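Local structure of ABC-type amino acid transport system, periplasmic component (Caldanaerobacter subterraneus subsp. tengcongensis MB4, 4YMX) at residues 126-138 and 182-194. The protein binds arginine and probably hands it, as the periplasmic solute-binding component, to an amino acid ABC transporter. Sequence-based numbering, arbitrary orientation.
With ARG (arginine), chain C.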
loop_
_atom_site.group_PDB
_atom_site.type_symbol
_atom_site.label_atom_id
_atom_site.label_comp_id
_atom_site.label_asym_id
_atom_site.label_seq_id
_atom_site.Cartn_x
_atom_site.Cartn_y
_atom_site.Cartn_z
ATOM N N SER A 126 -5.491 -7.307 -3.668
ATOM C CA SER A 126 -5.131 -7.163 -2.259
ATOM C C SER A 126 -6.279 -7.598 -1.360
ATOM O O SER A 126 -7.435 -7.700 -1.803
ATOM C CB SER A 126 -4.701 -5.723 -1.920
ATOM O OG SER A 126 -5.775 -4.815 -2.084
ATOM N N ARG A 127 -5.950 -7.855 -0.095
ATOM C CA ARG A 127 -6.906 -8.313 0.903
ATOM C C ARG A 127 -6.578 -7.680 2.255
ATOM O O ARG A 127 -5.423 -7.665 2.669
ATOM C CB ARG A 127 -6.834 -9.839 1.024
ATOM C CG ARG A 127 -7.760 -10.444 2.076
ATOM C CD ARG A 127 -7.343 -11.868 2.433
ATOM N NE ARG A 127 -7.290 -12.745 1.265
ATOM C CZ ARG A 127 -8.340 -13.395 0.771
ATOM N NH1 ARG A 127 -9.532 -13.265 1.338
ATOM N NH2 ARG A 127 -8.201 -14.174 -0.293
ATOM N N GLN A 128 -7.598 -7.160 2.935
ATOM C CA GLN A 128 -7.438 -6.647 4.297
ATOM C C GLN A 128 -7.418 -7.796 5.287
ATOM O O GLN A 128 -8.211 -8.740 5.177
ATOM C CB GLN A 128 -8.597 -5.711 4.661
ATOM C CG GLN A 128 -8.712 -4.505 3.761
ATOM C CD GLN A 128 -7.472 -3.648 3.797
ATOM O OE1 GLN A 128 -7.003 -3.260 4.870
ATOM N NE2 GLN A 128 -6.921 -3.354 2.623
ATOM N N VAL A 129 -6.521 -7.704 6.261
ATOM C CA VAL A 129 -6.486 -8.657 7.355
ATOM C C VAL A 129 -6.313 -7.921 8.678
ATOM O O VAL A 129 -6.108 -6.712 8.717
ATOM C CB VAL A 129 -5.348 -9.689 7.207
ATOM C CG1 VAL A 129 -5.428 -10.408 5.858
ATOM C CG2 VAL A 129 -3.982 -9.042 7.413
ATOM N N VAL A 130 -6.402 -8.671 9.764
ATOM C CA VAL A 130 -6.169 -8.137 11.094
ATOM C C VAL A 130 -4.887 -8.759 11.654
ATOM O O VAL A 130 -4.645 -9.956 11.493
ATOM C CB VAL A 130 -7.367 -8.436 12.006
ATOM C CG1 VAL A 130 -7.056 -8.041 13.447
ATOM C CG2 VAL A 130 -8.612 -7.699 11.501
ATOM N N VAL A 131 -4.041 -7.938 12.265
ATOM C CA VAL A 131 -2.848 -8.426 12.942
ATOM C C VAL A 131 -3.011 -8.236 14.449
ATOM O O VAL A 131 -3.439 -7.173 14.903
ATOM C CB VAL A 131 -1.571 -7.677 12.478
ATOM C CG1 VAL A 131 -0.336 -8.248 13.174
ATOM C CG2 VAL A 131 -1.410 -7.762 10.965
ATOM N N VAL A 132 -2.687 -9.274 15.217
ATOM C CA VAL A 132 -2.743 -9.228 16.681
ATOM C C VAL A 132 -1.503 -9.919 17.236
ATOM O O VAL A 132 -0.781 -10.585 16.493
ATOM C CB VAL A 132 -4.015 -9.931 17.237
ATOM C CG1 VAL A 132 -5.276 -9.224 16.753
ATOM C CG2 VAL A 132 -4.030 -11.409 16.858
ATOM N N LYS A 133 -1.256 -9.777 18.536
ATOM C CA LYS A 133 -0.195 -10.550 19.176
ATOM C C LYS A 133 -0.608 -12.014 19.279
ATOM O O LYS A 133 -1.807 -12.331 19.275
ATOM C CB LYS A 133 0.103 -10.020 20.575
ATOM C CG LYS A 133 0.707 -8.631 20.622
ATOM C CD LYS A 133 2.147 -8.658 20.148
ATOM C CE LYS A 133 2.992 -7.608 20.845
ATOM N NZ LYS A 133 3.280 -7.921 22.268
ATOM N N ASN A 134 0.378 -12.900 19.385
ATOM C CA ASN A 134 0.099 -14.330 19.460
ATOM C C ASN A 134 -0.824 -14.722 20.611
ATOM O O ASN A 134 -1.630 -15.648 20.479
ATOM C CB ASN A 134 1.400 -15.137 19.524
ATOM C CG ASN A 134 2.095 -15.218 18.179
ATOM O OD1 ASN A 134 1.470 -15.024 17.134
ATOM N ND2 ASN A 134 3.394 -15.500 18.197
ATOM N N ASP A 135 -0.732 -13.995 21.723
ATOM C CA ASP A 135 -1.548 -14.301 22.895
ATOM C C ASP A 135 -2.760 -13.392 23.028
ATOM O O ASP A 135 -3.310 -13.222 24.116
ATOM C CB ASP A 135 -0.712 -14.258 24.179
ATOM C CG ASP A 135 -0.219 -12.864 24.518
ATOM O OD1 ASP A 135 -0.253 -11.971 23.646
ATOM O OD2 ASP A 135 0.222 -12.660 25.672
ATOM N N SER A 136 -3.187 -12.808 21.917
ATOM C CA SER A 136 -4.322 -11.896 21.936
ATOM C C SER A 136 -5.609 -12.625 22.297
ATOM O O SER A 136 -5.817 -13.762 21.880
ATOM C CB SER A 136 -4.489 -11.278 20.555
ATOM O OG SER A 136 -5.677 -10.507 20.466
ATOM N N PRO A 137 -6.501 -11.950 23.027
ATOM C CA PRO A 137 -7.838 -12.505 23.272
ATOM C C PRO A 137 -8.775 -12.370 22.072
ATOM O O PRO A 137 -9.908 -12.856 22.108
ATOM C CB PRO A 137 -8.350 -11.660 24.434
ATOM C CG PRO A 137 -7.675 -10.324 24.233
ATOM C CD PRO A 137 -6.298 -10.651 23.700
ATOM N N ILE A 138 -8.313 -11.722 21.006
ATOM C CA ILE A 138 -9.136 -11.567 19.808
ATOM C C ILE A 138 -9.001 -12.774 18.886
ATOM O O ILE A 138 -7.888 -13.119 18.495
ATOM C CB ILE A 138 -8.700 -10.309 19.040
ATOM C CG1 ILE A 138 -8.985 -9.067 19.880
ATOM C CG2 ILE A 138 -9.383 -10.243 17.669
ATOM C CD1 ILE A 138 -8.330 -7.806 19.342
ATOM N N LEU A 182 1.339 -2.040 18.186
ATOM C CA LEU A 182 0.893 -3.378 18.557
ATOM C C LEU A 182 1.940 -4.085 19.408
ATOM O O LEU A 182 1.607 -4.701 20.431
ATOM C CB LEU A 182 0.533 -4.196 17.314
ATOM C CG LEU A 182 -0.080 -5.572 17.607
ATOM C CD1 LEU A 182 -1.400 -5.449 18.359
ATOM C CD2 LEU A 182 -0.268 -6.361 16.314
ATOM N N GLN A 183 3.208 -3.958 19.029
ATOM C CA GLN A 183 4.283 -4.587 19.783
ATOM C C GLN A 183 4.308 -4.083 21.222
ATOM O O GLN A 183 4.541 -4.861 22.162
ATOM C CB GLN A 183 5.633 -4.345 19.100
ATOM C CG GLN A 183 6.807 -5.039 19.790
ATOM C CD GLN A 183 6.625 -6.543 19.882
ATOM O OE1 GLN A 183 6.008 -7.161 19.016
ATOM N NE2 GLN A 183 7.154 -7.140 20.945
ATOM N N ASN A 184 4.041 -2.791 21.387
ATOM C CA ASN A 184 4.113 -2.135 22.692
ATOM C C ASN A 184 2.793 -2.089 23.464
ATOM O O ASN A 184 2.700 -1.431 24.498
ATOM C CB ASN A 184 4.667 -0.715 22.539
ATOM C CG ASN A 184 6.125 -0.699 22.130
ATOM O OD1 ASN A 184 6.478 -0.196 21.062
ATOM N ND2 ASN A 184 6.985 -1.254 22.982
ATOM N N GLY A 185 1.779 -2.786 22.969
ATOM C CA GLY A 185 0.482 -2.821 23.624
ATOM C C GLY A 185 -0.308 -1.522 23.591
ATOM O O GLY A 185 -1.207 -1.321 24.417
ATOM N N ARG A 186 0.003 -0.647 22.637
ATOM C CA ARG A 186 -0.721 0.619 22.513
ATOM C C ARG A 186 -1.969 0.511 21.638
ATOM O O ARG A 186 -2.704 1.492 21.470
ATOM C CB ARG A 186 0.193 1.725 21.983
ATOM C CG ARG A 186 1.420 1.953 22.848
ATOM C CD ARG A 186 2.169 3.222 22.441
ATOM N NE ARG A 186 2.795 3.087 21.126
ATOM C CZ ARG A 186 4.070 2.771 20.932
ATOM N NH1 ARG A 186 4.870 2.553 21.970
ATOM N NH2 ARG A 186 4.544 2.668 19.697
ATOM N N CYS A 187 -2.179 -0.671 21.062
ATOM C CA CYS A 187 -3.434 -0.991 20.398
ATOM C C CYS A 187 -3.679 -2.480 20.561
ATOM O O CYS A 187 -2.784 -3.221 20.994
ATOM C CB CYS A 187 -3.398 -0.605 18.915
ATOM S SG CYS A 187 -2.154 -1.478 17.928
ATOM N N ASP A 188 -4.886 -2.908 20.209
ATOM C CA ASP A 188 -5.283 -4.296 20.354
ATOM C C ASP A 188 -5.113 -5.040 19.044
ATOM O O ASP A 188 -4.968 -6.264 19.030
ATOM C CB ASP A 188 -6.753 -4.375 20.784
ATOM C CG ASP A 188 -7.001 -3.733 22.131
ATOM O OD1 ASP A 188 -6.371 -4.161 23.118
ATOM O OD2 ASP A 188 -7.819 -2.800 22.203
ATOM N N ALA A 189 -5.132 -4.304 17.936
ATOM C CA ALA A 189 -5.038 -4.932 16.627
ATOM C C ALA A 189 -4.660 -3.896 15.586
ATOM O O ALA A 189 -4.783 -2.694 15.826
ATOM C CB ALA A 189 -6.371 -5.577 16.254
ATOM N N ILE A 190 -4.172 -4.375 14.448
ATOM C CA ILE A 190 -3.905 -3.540 13.284
ATOM C C ILE A 190 -4.773 -4.037 12.128
ATOM O O ILE A 190 -4.971 -5.239 11.981
ATOM C CB ILE A 190 -2.440 -3.682 12.837
ATOM C CG1 ILE A 190 -1.473 -3.321 13.964
ATOM C CG2 ILE A 190 -2.158 -2.843 11.591
ATOM C CD1 ILE A 190 -0.028 -3.721 13.651
ATOM N N VAL A 191 -5.279 -3.132 11.295
ATOM C CA VAL A 191 -5.866 -3.545 10.021
ATOM C C VAL A 191 -4.952 -3.089 8.899
ATOM O O VAL A 191 -4.606 -1.910 8.813
ATOM C CB VAL A 191 -7.282 -2.960 9.803
ATOM C CG1 VAL A 191 -7.812 -3.346 8.426
ATOM C CG2 VAL A 191 -8.230 -3.453 10.891
ATOM N N VAL A 192 -4.544 -4.028 8.049
ATOM C CA VAL A 192 -3.542 -3.760 7.019
ATOM C C VAL A 192 -3.617 -4.873 5.987
ATOM O O VAL A 192 -4.204 -5.915 6.257
ATOM C CB VAL A 192 -2.121 -3.647 7.655
ATOM C CG1 VAL A 192 -1.625 -5.007 8.131
ATOM C CG2 VAL A 192 -1.120 -3.003 6.695
ATOM N N GLU A 193 -3.058 -4.650 4.800
ATOM C CA GLU A 193 -3.099 -5.662 3.759
ATOM C C GLU A 193 -2.268 -6.884 4.112
ATOM O O GLU A 193 -1.213 -6.780 4.754
ATOM C CB GLU A 193 -2.672 -5.077 2.412
ATOM C CG GLU A 193 -3.838 -4.592 1.590
ATOM C CD GLU A 193 -3.593 -3.237 0.985
ATOM O OE1 GLU A 193 -3.905 -2.228 1.641
ATOM O OE2 GLU A 193 -3.098 -3.188 -0.156
ATOM N N ASP A 194 -2.759 -8.034 3.666
ATOM C CA ASP A 194 -2.177 -9.342 3.952
ATOM C C ASP A 194 -0.700 -9.439 3.587
ATOM O O ASP A 194 0.129 -9.848 4.394
ATOM C CB ASP A 194 -2.964 -10.409 3.176
ATOM C CG ASP A 194 -2.505 -11.828 3.478
ATOM O OD1 ASP A 194 -2.039 -12.088 4.602
ATOM O OD2 ASP A 194 -2.632 -12.687 2.575
HETATM N N ARG C . -4.455 -0.276 -0.303
HETATM C CA ARG C . -4.758 0.671 0.802
HETATM C C ARG C . -5.305 1.977 0.255
HETATM O O ARG C . -5.311 2.197 -0.955
HETATM C CB ARG C . -3.502 0.939 1.632
HETATM C CG ARG C . -2.317 1.424 0.819
HETATM C CD ARG C . -1.197 1.935 1.710
HETATM N NE ARG C . 0.042 2.086 0.961
HETATM C CZ ARG C . 1.188 2.511 1.480
HETATM N NH1 ARG C . 1.272 2.839 2.758
HETATM N NH2 ARG C . 2.252 2.611 0.706
HETATM O OXT ARG C . -5.753 2.834 1.015
HETATM O O HOH W 1 -4.446 -2.523 -2.342
HETATM O O HOH W 2 -4.327 -12.544 0.380
HETATM O O HOH W 3 -2.841 -8.173 20.245
HETATM O O HOH W 4 -5.258 -7.865 21.161
#
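Two groups reach E193 OE1. The alpha-ammonium N of the bound arginine donates to it at 2.8 Å, and Q128 NE2 adds a weak bond of 3.4 Å. Q128 comes from the neighbouring strand. Its CG lies beside the backbone N (chi1 -60°) and the chain bends at chi2, which brings the amide back to the carboxylate, the two planes 58° apart. S157 binds Q128 OE1 and helps hold this amide. A water bridges E193 OE2 and S126 OG. S126 OG also bonds G221 N. With a smaller alanine in place of E193, the arginine ammonium would probably lose its carboxylate partner and Q128 NE2 its weak acceptor.

R127 O accepts from D194 N at 2.9 Å, nearly along the C=O axis. E193 holds the N-cap position of helix 194-201. D194 CB packs on V129 CG1, 3.6 Å away, while its OD1 bonds Y211. A water joins R127 NE to D194 OD2.

Strands 128-133 and 189-193 then run antiparallel. V129 and V192 exchange two backbone bonds, as do V131 and I190. On one face V131 sends its branches two ways. CG1, anti to the backbone N (chi1 -178°), meets L182 CD2 at 3.7 Å; CG2 meets V192 CG1. On the other face A189 CB fits against V130 CG1 and V132 CG1. At the far end K133 folds over the end of helix 175-183, and its NZ bonds Q183 O weakly. Two waters link D188 O to K133 N and S136 OG.

The strands are neighbours in a mixed five-stranded sheet, with 207-210 antiparallel on the other side of 128-133. The sheet belongs to one lobe of a periplasmic binding protein, with E193 at the arginine site.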